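Local atomic coordinates of pseudoaglycone deacetylase Dbv21 (Actinoplanes teichomyceticus, PDB entry 3DFI), a protein that probably removes, as a zinc-dependent deacetylase, the acetyl group from the pseudoaglycone precursor of the glycopeptide antibiotic A40926. Residues A[13-18]-A[162-167]; A[43-48]-A[74-79]; A[93-98]-A[130-135]; A[139-144]-A[173-178]; A[151-156]-A[260-265]. One frame throughout, in Å; residues are numbered along the deposited sequence.

Contact 1. Residues A[13-18]-A[162-167]; sequences ISPHLD and KATRDA. With ZN (zinc ion), chain B.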
# COMPACT_ATOMS: atom_id res chain seq x y z
N ILE A 13 3.88 0.95 4.99
CA ILE A 13 2.65 1.58 5.48
C ILE A 13 1.63 1.65 4.34
O ILE A 13 1.77 2.48 3.43
CB ILE A 13 2.90 3.02 6.07
CG1 ILE A 13 4.14 3.08 6.99
CG2 ILE A 13 1.64 3.55 6.81
CD1 ILE A 13 3.97 2.33 8.33
N SER A 14 0.64 0.76 4.38
CA SER A 14 -0.38 0.68 3.32
C SER A 14 -1.59 1.53 3.74
O SER A 14 -2.04 1.41 4.88
CB SER A 14 -0.81 -0.77 3.09
OG SER A 14 -1.72 -0.86 2.02
N PRO A 15 -2.11 2.41 2.84
CA PRO A 15 -3.33 3.13 3.20
C PRO A 15 -4.52 2.20 3.49
O PRO A 15 -5.09 2.27 4.58
CB PRO A 15 -3.57 4.03 2.00
CG PRO A 15 -2.19 4.20 1.40
CD PRO A 15 -1.57 2.86 1.54
N HIS A 16 -4.81 1.29 2.56
CA HIS A 16 -5.96 0.38 2.62
C HIS A 16 -5.49 -1.08 2.54
O HIS A 16 -4.34 -1.37 2.19
CB HIS A 16 -6.91 0.63 1.42
CG HIS A 16 -7.41 2.03 1.32
ND1 HIS A 16 -7.13 2.84 0.23
CD2 HIS A 16 -8.19 2.77 2.15
CE1 HIS A 16 -7.70 4.02 0.41
NE2 HIS A 16 -8.36 3.99 1.56
N LEU A 17 -6.42 -1.99 2.81
CA LEU A 17 -6.11 -3.41 2.77
C LEU A 17 -6.10 -3.87 1.32
O LEU A 17 -7.14 -4.22 0.77
CB LEU A 17 -7.12 -4.21 3.61
CG LEU A 17 -7.21 -3.75 5.07
CD1 LEU A 17 -8.60 -4.04 5.68
CD2 LEU A 17 -6.11 -4.38 5.94
N ASP A 18 -4.90 -3.83 0.73
CA ASP A 18 -4.60 -4.25 -0.64
C ASP A 18 -3.46 -3.45 -1.27
O ASP A 18 -2.73 -3.99 -2.11
CB ASP A 18 -5.82 -4.28 -1.58
CG ASP A 18 -6.38 -2.90 -1.92
OD1 ASP A 18 -6.07 -1.87 -1.27
OD2 ASP A 18 -7.20 -2.85 -2.86
N LYS A 162 -3.02 10.19 0.25
CA LYS A 162 -2.35 11.46 0.58
C LYS A 162 -2.13 11.56 2.09
O LYS A 162 -1.01 11.83 2.54
CB LYS A 162 -3.18 12.64 0.04
CG LYS A 162 -2.49 13.99 0.06
CD LYS A 162 -3.38 15.04 -0.59
CE LYS A 162 -2.69 16.38 -0.74
NZ LYS A 162 -2.99 17.30 0.40
N ALA A 163 -3.17 11.28 2.88
CA ALA A 163 -3.03 11.37 4.34
C ALA A 163 -1.97 10.38 4.86
O ALA A 163 -1.12 10.76 5.66
CB ALA A 163 -4.36 11.13 5.03
N THR A 164 -2.03 9.12 4.39
CA THR A 164 -1.07 8.09 4.81
C THR A 164 0.40 8.49 4.49
O THR A 164 1.30 8.42 5.35
CB THR A 164 -1.43 6.76 4.18
OG1 THR A 164 -2.73 6.38 4.65
CG2 THR A 164 -0.38 5.66 4.52
N ARG A 165 0.61 8.90 3.25
CA ARG A 165 1.92 9.37 2.78
C ARG A 165 2.46 10.52 3.64
O ARG A 165 3.60 10.45 4.14
CB ARG A 165 1.83 9.81 1.30
CG ARG A 165 3.15 10.34 0.74
CD ARG A 165 2.92 11.09 -0.56
NE ARG A 165 2.19 12.33 -0.29
CZ ARG A 165 1.74 13.15 -1.23
NH1 ARG A 165 1.94 12.87 -2.49
NH2 ARG A 165 1.08 14.25 -0.89
N ASP A 166 1.64 11.56 3.80
CA ASP A 166 2.05 12.77 4.51
C ASP A 166 2.42 12.46 5.97
O ASP A 166 3.44 12.95 6.50
CB ASP A 166 0.97 13.85 4.41
CG ASP A 166 0.88 14.47 2.99
OD1 ASP A 166 1.56 13.99 2.05
OD2 ASP A 166 0.13 15.46 2.81
N ALA A 167 1.59 11.63 6.61
CA ALA A 167 1.84 11.20 7.99
C ALA A 167 3.12 10.36 8.09
O ALA A 167 3.87 10.53 9.04
CB ALA A 167 0.62 10.41 8.54
ZN ZN B . -5.94 2.41 -1.53
O HOH W 1 -7.19 0.28 -1.82

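Contact 2. Residues A[43-48]-A[74-79]; sequences VFAGSA and RRRNED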
# COMPACT_ATOMS: atom_id res chain seq x y z
N VAL A 43 -3.22 1.47 7.59
CA VAL A 43 -3.74 2.58 8.37
C VAL A 43 -5.26 2.42 8.50
O VAL A 43 -5.79 2.40 9.60
CB VAL A 43 -3.37 3.93 7.72
CG1 VAL A 43 -4.04 5.09 8.47
CG2 VAL A 43 -1.83 4.11 7.69
N PHE A 44 -5.93 2.29 7.35
CA PHE A 44 -7.39 2.24 7.33
C PHE A 44 -7.88 0.81 7.40
O PHE A 44 -8.47 0.32 6.47
CB PHE A 44 -7.96 3.04 6.13
CG PHE A 44 -7.62 4.51 6.19
CD1 PHE A 44 -8.45 5.40 6.86
CD2 PHE A 44 -6.44 4.99 5.63
CE1 PHE A 44 -8.10 6.76 6.97
CE2 PHE A 44 -6.09 6.33 5.73
CZ PHE A 44 -6.94 7.22 6.39
N ALA A 45 -7.65 0.16 8.55
CA ALA A 45 -8.10 -1.22 8.78
C ALA A 45 -9.05 -1.32 9.98
O ALA A 45 -9.25 -2.41 10.50
CB ALA A 45 -6.91 -2.15 8.94
N GLY A 46 -9.63 -0.20 10.39
CA GLY A 46 -10.50 -0.12 11.57
C GLY A 46 -11.82 -0.86 11.45
O GLY A 46 -12.28 -1.20 10.36
N SER A 47 -12.43 -1.12 12.61
CA SER A 47 -13.64 -1.93 12.69
C SER A 47 -14.91 -1.12 12.47
O SER A 47 -15.03 0.02 12.96
CB SER A 47 -13.74 -2.59 14.07
OG SER A 47 -13.03 -3.82 14.09
N ALA A 48 -15.86 -1.74 11.77
CA ALA A 48 -17.26 -1.31 11.69
C ALA A 48 -18.10 -2.53 11.34
O ALA A 48 -17.91 -3.12 10.26
CB ALA A 48 -17.45 -0.21 10.65
N ARG A 74 -14.00 -9.14 6.84
CA ARG A 74 -13.68 -9.84 5.59
C ARG A 74 -12.35 -9.35 4.97
O ARG A 74 -11.48 -10.15 4.62
CB ARG A 74 -14.82 -9.68 4.59
CG ARG A 74 -14.63 -10.41 3.21
CD ARG A 74 -15.19 -11.87 3.24
NE ARG A 74 -14.55 -12.65 4.31
CZ ARG A 74 -13.39 -13.30 4.18
NH1 ARG A 74 -12.87 -13.93 5.22
NH2 ARG A 74 -12.75 -13.32 3.02
N ARG A 75 -12.20 -8.03 4.86
CA ARG A 75 -11.00 -7.43 4.24
C ARG A 75 -9.74 -7.63 5.08
O ARG A 75 -8.66 -7.87 4.53
CB ARG A 75 -11.25 -5.95 3.98
CG ARG A 75 -12.32 -5.69 2.89
CD ARG A 75 -12.28 -4.24 2.41
NE ARG A 75 -11.02 -3.87 1.76
CZ ARG A 75 -10.75 -2.63 1.34
NH1 ARG A 75 -11.67 -1.69 1.50
NH2 ARG A 75 -9.60 -2.33 0.77
N ARG A 76 -9.87 -7.59 6.40
CA ARG A 76 -8.71 -7.87 7.26
C ARG A 76 -8.27 -9.33 7.09
O ARG A 76 -7.07 -9.63 7.07
CB ARG A 76 -9.01 -7.55 8.72
CG ARG A 76 -8.97 -6.06 9.04
CD ARG A 76 -9.03 -5.80 10.54
NE ARG A 76 -10.21 -6.40 11.19
CZ ARG A 76 -11.39 -5.78 11.31
NH1 ARG A 76 -11.58 -4.56 10.79
NH2 ARG A 76 -12.37 -6.37 11.95
N ASN A 77 -9.25 -10.23 6.94
CA ASN A 77 -8.96 -11.64 6.66
C ASN A 77 -8.30 -11.85 5.31
O ASN A 77 -7.41 -12.69 5.16
CB ASN A 77 -10.23 -12.51 6.77
CG ASN A 77 -10.67 -12.75 8.21
OD1 ASN A 77 -9.84 -12.97 9.12
ND2 ASN A 77 -11.98 -12.74 8.43
N GLU A 78 -8.76 -11.11 4.30
CA GLU A 78 -8.11 -11.13 2.99
C GLU A 78 -6.64 -10.69 3.09
O GLU A 78 -5.75 -11.32 2.49
CB GLU A 78 -8.86 -10.22 2.02
CG GLU A 78 -10.28 -10.74 1.61
CD GLU A 78 -10.94 -9.83 0.58
OE1 GLU A 78 -10.52 -8.64 0.44
OE2 GLU A 78 -11.86 -10.32 -0.13
N ASP A 79 -6.41 -9.61 3.82
CA ASP A 79 -5.07 -9.05 4.01
C ASP A 79 -4.15 -10.07 4.70
O ASP A 79 -3.02 -10.26 4.28
CB ASP A 79 -5.17 -7.74 4.82
CG ASP A 79 -3.84 -7.01 4.92
OD1 ASP A 79 -3.27 -6.64 3.87
OD2 ASP A 79 -3.40 -6.77 6.05

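Contact 3. Residues A[93-98]-A[130-135]; sequences GRFLDA and VAAIRE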
# COMPACT_ATOMS: atom_id res chain seq x y z
N GLY A 93 -4.35 -1.15 11.57
CA GLY A 93 -4.56 0.16 12.21
C GLY A 93 -6.04 0.44 12.51
O GLY A 93 -6.93 -0.31 12.05
N ARG A 94 -6.30 1.50 13.25
CA ARG A 94 -7.62 1.75 13.82
C ARG A 94 -8.54 2.65 12.98
O ARG A 94 -9.68 2.90 13.37
CB ARG A 94 -7.48 2.35 15.23
CG ARG A 94 -6.86 3.73 15.27
CD ARG A 94 -6.46 4.09 16.73
NE ARG A 94 -5.56 5.22 16.74
CZ ARG A 94 -5.87 6.40 17.28
NH1 ARG A 94 -7.05 6.56 17.86
NH2 ARG A 94 -5.01 7.39 17.24
N PHE A 95 -8.02 3.19 11.87
CA PHE A 95 -8.72 4.26 11.15
C PHE A 95 -9.78 3.73 10.17
O PHE A 95 -9.61 2.67 9.57
CB PHE A 95 -7.70 5.18 10.47
CG PHE A 95 -6.78 5.87 11.46
CD1 PHE A 95 -7.19 7.03 12.09
CD2 PHE A 95 -5.53 5.34 11.79
CE1 PHE A 95 -6.36 7.68 13.02
CE2 PHE A 95 -4.70 5.97 12.73
CZ PHE A 95 -5.12 7.14 13.32
N LEU A 96 -10.86 4.49 10.02
CA LEU A 96 -12.02 4.05 9.25
C LEU A 96 -11.97 4.58 7.84
O LEU A 96 -11.73 5.76 7.62
CB LEU A 96 -13.35 4.47 9.91
CG LEU A 96 -13.65 3.86 11.28
CD1 LEU A 96 -14.92 4.45 11.92
CD2 LEU A 96 -13.72 2.35 11.16
N ASP A 97 -12.21 3.67 6.89
CA ASP A 97 -12.16 3.97 5.47
C ASP A 97 -13.07 5.13 5.15
O ASP A 97 -14.12 5.32 5.79
CB ASP A 97 -12.55 2.74 4.65
CG ASP A 97 -11.92 2.74 3.25
OD1 ASP A 97 -12.22 3.66 2.45
OD2 ASP A 97 -11.15 1.80 2.94
N ALA A 98 -12.63 5.93 4.18
CA ALA A 98 -13.34 7.14 3.76
C ALA A 98 -14.83 6.87 3.67
O ALA A 98 -15.65 7.73 4.01
CB ALA A 98 -12.78 7.66 2.43
N VAL A 130 -4.09 13.51 9.75
CA VAL A 130 -2.66 13.30 9.51
C VAL A 130 -1.87 13.17 10.82
O VAL A 130 -1.03 12.29 10.96
CB VAL A 130 -2.04 14.41 8.62
CG1 VAL A 130 -0.51 14.27 8.52
CG2 VAL A 130 -2.66 14.38 7.22
N ALA A 131 -2.16 14.05 11.78
CA ALA A 131 -1.44 14.08 13.05
C ALA A 131 -1.73 12.81 13.87
O ALA A 131 -0.82 12.23 14.48
CB ALA A 131 -1.78 15.34 13.84
N ALA A 132 -3.00 12.37 13.84
CA ALA A 132 -3.42 11.13 14.50
C ALA A 132 -2.76 9.91 13.87
O ALA A 132 -2.29 9.01 14.58
CB ALA A 132 -4.96 10.97 14.46
N ILE A 133 -2.74 9.87 12.54
CA ILE A 133 -2.09 8.80 11.83
C ILE A 133 -0.59 8.78 12.12
O ILE A 133 -0.03 7.73 12.41
CB ILE A 133 -2.33 8.89 10.29
CG1 ILE A 133 -3.80 8.71 9.94
CG2 ILE A 133 -1.46 7.88 9.54
CD1 ILE A 133 -4.09 8.96 8.46
N ARG A 134 0.05 9.95 12.04
CA ARG A 134 1.48 10.08 12.35
C ARG A 134 1.89 9.48 13.72
O ARG A 134 2.91 8.78 13.82
CB ARG A 134 1.91 11.56 12.26
CG ARG A 134 3.37 11.81 12.65
CD ARG A 134 3.67 13.30 12.88
NE ARG A 134 4.98 13.47 13.50
CZ ARG A 134 5.63 14.64 13.63
NH1 ARG A 134 6.81 14.65 14.23
NH2 ARG A 134 5.13 15.78 13.16
N GLU A 135 1.11 9.76 14.77
CA GLU A 135 1.37 9.24 16.13
C GLU A 135 1.43 7.71 16.12
O GLU A 135 2.35 7.10 16.66
CB GLU A 135 0.24 9.61 17.08
CG GLU A 135 0.39 10.84 17.87
CD GLU A 135 -0.67 10.89 18.97
OE1 GLU A 135 -0.30 10.95 20.18
OE2 GLU A 135 -1.88 10.83 18.63

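Contact 4. Residues A[139-144]-A[173-178]; sequences SMIAEC and RERGIP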
# COMPACT_ATOMS: atom_id res chain seq x y z
N SER A 139 4.51 5.11 16.71
CA SER A 139 4.40 3.99 17.65
C SER A 139 4.78 2.68 16.95
O SER A 139 5.50 1.86 17.52
CB SER A 139 2.97 3.89 18.21
OG SER A 139 2.65 5.04 18.95
N MET A 140 4.32 2.50 15.72
CA MET A 140 4.68 1.32 14.92
C MET A 140 6.19 1.22 14.60
O MET A 140 6.79 0.14 14.70
CB MET A 140 3.81 1.22 13.66
CG MET A 140 3.75 -0.17 13.04
SD MET A 140 2.77 -1.37 14.02
CE MET A 140 3.92 -2.11 15.12
N ILE A 141 6.82 2.35 14.26
CA ILE A 141 8.28 2.39 14.04
C ILE A 141 9.08 2.01 15.29
O ILE A 141 10.00 1.20 15.22
CB ILE A 141 8.73 3.77 13.52
CG1 ILE A 141 8.13 4.01 12.12
CG2 ILE A 141 10.28 3.91 13.57
CD1 ILE A 141 8.34 5.41 11.57
N ALA A 142 8.73 2.59 16.43
CA ALA A 142 9.38 2.27 17.68
C ALA A 142 9.28 0.76 17.94
O ALA A 142 10.25 0.12 18.32
CB ALA A 142 8.74 3.06 18.82
N GLU A 143 8.10 0.21 17.69
CA GLU A 143 7.85 -1.20 17.96
C GLU A 143 8.57 -2.15 16.99
O GLU A 143 9.11 -3.17 17.42
CB GLU A 143 6.34 -1.46 17.91
CG GLU A 143 5.94 -2.73 18.60
CD GLU A 143 4.44 -2.89 18.67
OE1 GLU A 143 3.90 -3.68 17.86
OE2 GLU A 143 3.82 -2.21 19.53
N CYS A 144 8.59 -1.81 15.70
CA CYS A 144 9.11 -2.73 14.66
C CYS A 144 10.61 -2.51 14.35
O CYS A 144 11.23 -3.33 13.67
CB CYS A 144 8.26 -2.62 13.38
SG CYS A 144 6.60 -3.43 13.49
N ARG A 173 10.83 10.75 9.34
CA ARG A 173 11.79 11.84 9.52
C ARG A 173 12.05 12.11 11.00
O ARG A 173 13.19 12.38 11.40
CB ARG A 173 11.30 13.12 8.82
CG ARG A 173 12.29 14.31 8.86
CD ARG A 173 11.71 15.59 8.23
NE ARG A 173 11.25 15.36 6.85
CZ ARG A 173 10.00 15.57 6.43
NH1 ARG A 173 9.09 16.06 7.27
NH2 ARG A 173 9.66 15.28 5.18
N GLU A 174 10.99 12.04 11.80
CA GLU A 174 11.11 12.23 13.25
C GLU A 174 12.01 11.14 13.81
O GLU A 174 12.88 11.42 14.65
CB GLU A 174 9.73 12.19 13.93
CG GLU A 174 9.74 12.39 15.48
CD GLU A 174 10.20 13.78 15.93
OE1 GLU A 174 10.44 13.97 17.14
OE2 GLU A 174 10.35 14.68 15.08
N ARG A 175 11.79 9.91 13.35
CA ARG A 175 12.53 8.75 13.85
C ARG A 175 13.83 8.42 13.10
O ARG A 175 14.49 7.43 13.41
CB ARG A 175 11.59 7.55 14.01
CG ARG A 175 10.73 7.74 15.29
CD ARG A 175 10.21 6.46 15.88
NE ARG A 175 11.05 5.92 16.94
CZ ARG A 175 10.82 6.13 18.24
NH1 ARG A 175 11.62 5.58 19.14
NH2 ARG A 175 9.79 6.87 18.63
N GLY A 176 14.19 9.26 12.13
CA GLY A 176 15.41 9.08 11.32
C GLY A 176 15.51 7.73 10.60
O GLY A 176 16.59 7.12 10.58
N ILE A 177 14.40 7.27 10.02
CA ILE A 177 14.42 6.05 9.24
C ILE A 177 14.38 6.39 7.75
O ILE A 177 13.53 7.19 7.32
CB ILE A 177 13.18 5.13 9.54
CG1 ILE A 177 12.88 4.98 11.05
CG2 ILE A 177 13.28 3.80 8.75
CD1 ILE A 177 14.04 4.49 11.96
N PRO A 178 15.30 5.80 6.95
CA PRO A 178 15.22 5.94 5.50
C PRO A 178 13.86 5.52 4.90
O PRO A 178 13.23 4.58 5.37
CB PRO A 178 16.36 5.05 4.99
CG PRO A 178 17.37 5.04 6.14
CD PRO A 178 16.48 5.01 7.37

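Contact 5. Residues A[151-156]-A[260-265]; sequences TCVAIG and TTWPVI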
# COMPACT_ATOMS: atom_id res chain seq x y z
N THR A 151 6.02 3.77 1.83
CA THR A 151 4.60 4.05 1.69
C THR A 151 4.31 4.52 0.26
O THR A 151 5.21 4.57 -0.56
CB THR A 151 4.06 5.03 2.76
OG1 THR A 151 2.62 5.00 2.74
CG2 THR A 151 4.55 6.48 2.51
N CYS A 152 3.05 4.82 -0.03
CA CYS A 152 2.64 5.16 -1.39
C CYS A 152 3.05 6.56 -1.77
O CYS A 152 3.10 7.44 -0.94
CB CYS A 152 1.12 5.02 -1.50
SG CYS A 152 0.20 6.14 -0.35
N VAL A 153 3.30 6.79 -3.05
CA VAL A 153 3.53 8.17 -3.52
C VAL A 153 2.22 8.95 -3.67
O VAL A 153 2.23 10.17 -3.78
CB VAL A 153 4.39 8.20 -4.83
CG1 VAL A 153 3.54 7.97 -6.06
CG2 VAL A 153 5.16 9.53 -4.96
N ALA A 154 1.09 8.22 -3.67
CA ALA A 154 -0.28 8.78 -3.79
C ALA A 154 -0.66 9.28 -5.20
O ALA A 154 -1.40 10.26 -5.37
CB ALA A 154 -0.60 9.84 -2.68
N ILE A 155 -0.14 8.58 -6.21
CA ILE A 155 -0.67 8.60 -7.56
C ILE A 155 -2.12 8.09 -7.48
O ILE A 155 -2.40 7.11 -6.79
CB ILE A 155 0.17 7.66 -8.47
CG1 ILE A 155 1.49 8.34 -8.88
CG2 ILE A 155 -0.61 7.22 -9.71
CD1 ILE A 155 2.53 7.37 -9.44
N GLY A 156 -3.04 8.77 -8.17
CA GLY A 156 -4.48 8.46 -8.11
C GLY A 156 -5.21 9.40 -7.16
O GLY A 156 -6.45 9.41 -7.11
N THR A 260 8.45 0.32 -9.23
CA THR A 260 9.12 1.63 -9.14
C THR A 260 8.91 2.28 -7.78
O THR A 260 7.79 2.30 -7.25
CB THR A 260 8.57 2.59 -10.22
OG1 THR A 260 8.77 2.02 -11.50
CG2 THR A 260 9.24 3.95 -10.17
N THR A 261 9.99 2.82 -7.23
CA THR A 261 9.90 3.65 -6.02
C THR A 261 10.77 4.88 -6.20
O THR A 261 11.64 4.88 -7.08
CB THR A 261 10.33 2.91 -4.74
OG1 THR A 261 11.73 2.62 -4.78
CG2 THR A 261 9.53 1.63 -4.52
N TRP A 262 10.56 5.91 -5.36
CA TRP A 262 11.39 7.12 -5.38
C TRP A 262 11.89 7.46 -3.98
O TRP A 262 11.13 7.32 -3.00
CB TRP A 262 10.63 8.35 -5.87
CG TRP A 262 10.05 8.35 -7.23
CD1 TRP A 262 10.55 8.97 -8.35
CD2 TRP A 262 8.80 7.74 -7.63
NE1 TRP A 262 9.70 8.77 -9.40
CE2 TRP A 262 8.61 8.04 -8.99
CE3 TRP A 262 7.81 7.00 -6.96
CZ2 TRP A 262 7.50 7.59 -9.71
CZ3 TRP A 262 6.71 6.56 -7.67
CH2 TRP A 262 6.56 6.86 -9.04
N PRO A 263 13.13 7.98 -3.88
CA PRO A 263 13.53 8.57 -2.61
C PRO A 263 12.99 10.00 -2.54
O PRO A 263 12.52 10.54 -3.55
CB PRO A 263 15.07 8.59 -2.69
CG PRO A 263 15.37 8.72 -4.14
CD PRO A 263 14.21 8.08 -4.89
N VAL A 264 13.06 10.62 -1.37
CA VAL A 264 12.48 11.95 -1.20
C VAL A 264 13.57 12.90 -0.77
O VAL A 264 14.36 12.59 0.13
CB VAL A 264 11.32 11.94 -0.17
CG1 VAL A 264 10.71 13.32 -0.01
CG2 VAL A 264 10.25 10.96 -0.63
N ILE A 265 13.63 14.05 -1.43
CA ILE A 265 14.61 15.03 -1.11
C ILE A 265 13.89 16.24 -0.49
O ILE A 265 12.90 16.75 -1.03
CB ILE A 265 15.53 15.37 -2.35
CG1 ILE A 265 14.75 15.72 -3.60
CG2 ILE A 265 16.31 14.14 -2.80
CD1 ILE A 265 15.66 15.66 -4.89

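Contact 1. Residues A[13-18]-A[162-167]
Thr164 of helix 159-174 points into the turn that leaves strand 9-14, meeting Ile13 and Pro15 at the zinc end of the sheet. The direct contact is buried van der Waals packing, with no hydrogen bond between the segments. CG2 of Thr164 lies 3.7 Å from CG2 of Ile13, and the same methyl is 3.9 Å from CG of Pro15. The proline ring runs across the threonine at roughly a right angle, Pro15 CB 3.6 Å from Thr164 OG1. A chi1 of -62° sets OG1 beside the backbone N of Thr164, from where it hydrogen-bonds back to the carbonyl oxygen of Asp160; the methyl is thereby left for the strand.

Hydrogen bonds hold the turn itself. Ser14 OG reaches forward to His16 O at 2.7 Å, in the plane of that carbonyl, and also takes part in a bond with Ala20 N.

Metal coordination comes next along the chain. His16 ND1 binds the zinc ion at 2.2 Å, a water sits 2.5 Å from the metal, and this water donates to Asp18 OD1. Asp19 and His161 complete the protein ligands. The HLDD sequence here is consistent with the His-Pro-Asp-Asp signature of PIG-L deacetylases.

Zinc at ND1 and the Asp160 carboxylate at NE2 together would limit rotation of the His16 ring, and the carboxylate would be expected to make it a more electron-rich ligand. Asp160 thus holds the hydroxyl of Thr164 through its backbone and His16 through its side chain, linking the packing to the metal shell.

Contact 2. Residues A[43-48]-A[74-79]
In this Rossmann-like PIG-L fold, the loop at the C-terminal end of parallel strand 37-42 is tied to helix 71-86, where Arg76 reaches out to Ala45, Gly46 and Ser47. It illustrates how one long side chain can trace the outline of an irregular backbone. Arg76 leaves the helix directed at the loop, and its chain bends at chi3 (-57°), which brings the guanidinium beside the carbonyls of Ala45 and Gly46 and near Ser47 OG.

A hydrogen bond runs from Arg76 NH1 to Ala45 O, 3.2 Å long with an N-H...O angle of 143°. It is not ideal: the donor stands above the carbonyl plane, 38° out of it, and misses the lone-pair direction. Ala45 O also lies 3.4 Å from Arg76 CD, and therefore the side chain lies against the carbonyl with its aliphatic part as well as its tip. Gly46 O approaches the edge of the guanidinium, 3.5 Å from Arg76 NH1.

The loop itself folds through an inverse gamma turn centred on Phe44; from outside, Gly46 shares a backbone hydrogen bond with Phe95, and His92 of strand 89-92 packs on both Ala45 and Arg76. The contact passes from the buried Ala45 to the exposed Ser47, whose OG comes to 3.4 Å from Arg76 NH2, oblique to the guanidinium.

Contact 3. Residues A[93-98]-A[130-135]
Phe95 slots its ring against Ala132 and Ile133 of helix 126-144, joining that helix to the loop which follows strand 89-92 in the Rossmann-like alpha/beta fold. The contact shows a familiar gradient, from close packing at the buried helix face to a polar surface side where the two segments themselves stay farther apart.

On the tight side, Ile133 CG1 sits almost exactly over the centre of the ring, 3.9 Å from the centroid of Phe95 and only 10° off its normal, a clear CH-pi contact. Meanwhile the rim of the ring faces the preceding residue, Ala132: Phe95 CE1 is 3.9 Å from Ala132 CB, and Ala132 O lies at the edge, 3.6 Å from Phe95 CZ. The other face of the ring is partly overlain by Arg94, whose CG stands 4.0 Å above its plane, so the ring is sandwiched between a helix residue and its own neighbour. Val43 and Phe44 of the adjoining loop also pack on Phe95, carrying the hydrophobic cluster inward.

The solvent side is looser. Arg94 extends from CG to NE along the ring and forms a salt bridge through NE with Asp136, one turn beyond Ala132. Toward the segment itself its approaches are longer. Glu135, an exposed residue, brings OE2 no nearer than 4.9 Å to Arg94 NH2, while the carbonyl oxygen Ala132 O lies 4.1 Å from that same NH2, oblique to the guanidinium.

Contact 4. Residues A[139-144]-A[173-178]
Ile141 and Ala142, near the end of helix 126-144, receive the chain that turns out of helix 159-174. Just before them, Met140 turns its side chain onto Leu11 of strand 9-14, the sheet side of the helix.

Ile141 follows and faces two ways, since it too touches Leu11 while its CG2 branch enters the second segment. With chi1 (to CG1) at -65°, CG2 lies anti to the backbone N, and this methyl is shared by two partners. Arg175 CD approaches Ile141 CG2 to 3.4 Å, a snug fit for two carbons, and Ile177 CG1 stands 3.8 Å from it. Both partners lie alongside the isoleucine, their chains running the other way, so the contact is not made end to end.

Ala142, an exposed residue, carries on where Ile141 stops. Its CB lies over the centre of one face of the Arg175 guanidinium, 3.7 Å above the plane, and 3.8 Å from CZ. A bend at chi3 of 95° turns the arginine so that its methylenes lie on Ile141 and its flat end on Ala142. No hydrogen bond crosses the contact; the arginine contributes by its hydrocarbon length and by the broad face of its charged group.

Between Arg175 and Ile177 the chain turns out of the helix at Gly176, whose positive phi belongs to a Schellman motif at the end of the helix. Two neighbouring helices packed on one face of the parallel part of the mixed sheet, the second leaving for strand 179-182, are typical of the beta-alpha-beta crossovers of Rossmann-like folds.

Contact 5. Residues A[151-156]-A[260-265]
Trp262 of strand 258-266 spans the gap to Val153 and Ile155, in the loop that leaves strand 148-152. The two strands are not sheet neighbours: strand 179-182 runs between them, antiparallel to 258-266, and the indole reaches beyond it.

At the start of the segment, Thr260 lies against the ring, its CG2 standing 4.0 Å above one face of the Trp262 indole and toward the rim. Thr261 then turns elsewhere and hydrogen-bonds through OG1 to Arg180 of the intervening strand.

Trp262 carries the contact. Its CG is anti to the carbonyl carbon (chi1 -60°), and the indole is swung so that the six-membered ring leads while NE1 lies on the far side from the loop. Trp262 CZ3 comes to 3.8 Å from Val153 CG1, and 4.0 Å separates it from Val153 CB. The neighbouring ring atom, Trp262 CH2, is 4.1 Å from Ile155 CD1, the Ile155 side chain running nearly at right angles to that of Trp262. The touching carbons of Val153 and Ile155 stand oblique to the ring plane. Pro206 of strand 201-210 touches the indole as well.

Further along, Val264 returns to strand 179-182, resting on Leu181.

What crosses between the segments is hydrocarbon alone, and it is buried, so the gain is probably mainly hydrophobic. The polar backbone of the loop is served from other quarters: Val153 O accepts from Arg165 and Ile155 N bonds to Asp184. One broad aromatic ring can thus link the antiparallel strand 258-266 with a loop whose Ala154 packs on the zinc ligand His161.

Starting at the N terminus, strand 9-14 opens the widest loop of the five, which contact 1 closes at helix 159-174. Nested inside it, and in series, lie contact 2, tying the loop after strand 37-42 to helix 71-86, and contact 3, tying the loop after strand 89-92 to helix 126-144; they touch through Gly46 and Phe95. Contact 4 begins within that loop but closes beyond it, so it crosses contact 1, and both use helix 159-174. Contact 5 starts at the end of strand 148-152 and closes near the C terminus, crossing contacts 1 and 4 and bringing the antiparallel strand 258-266 to the parallel part of the sheet.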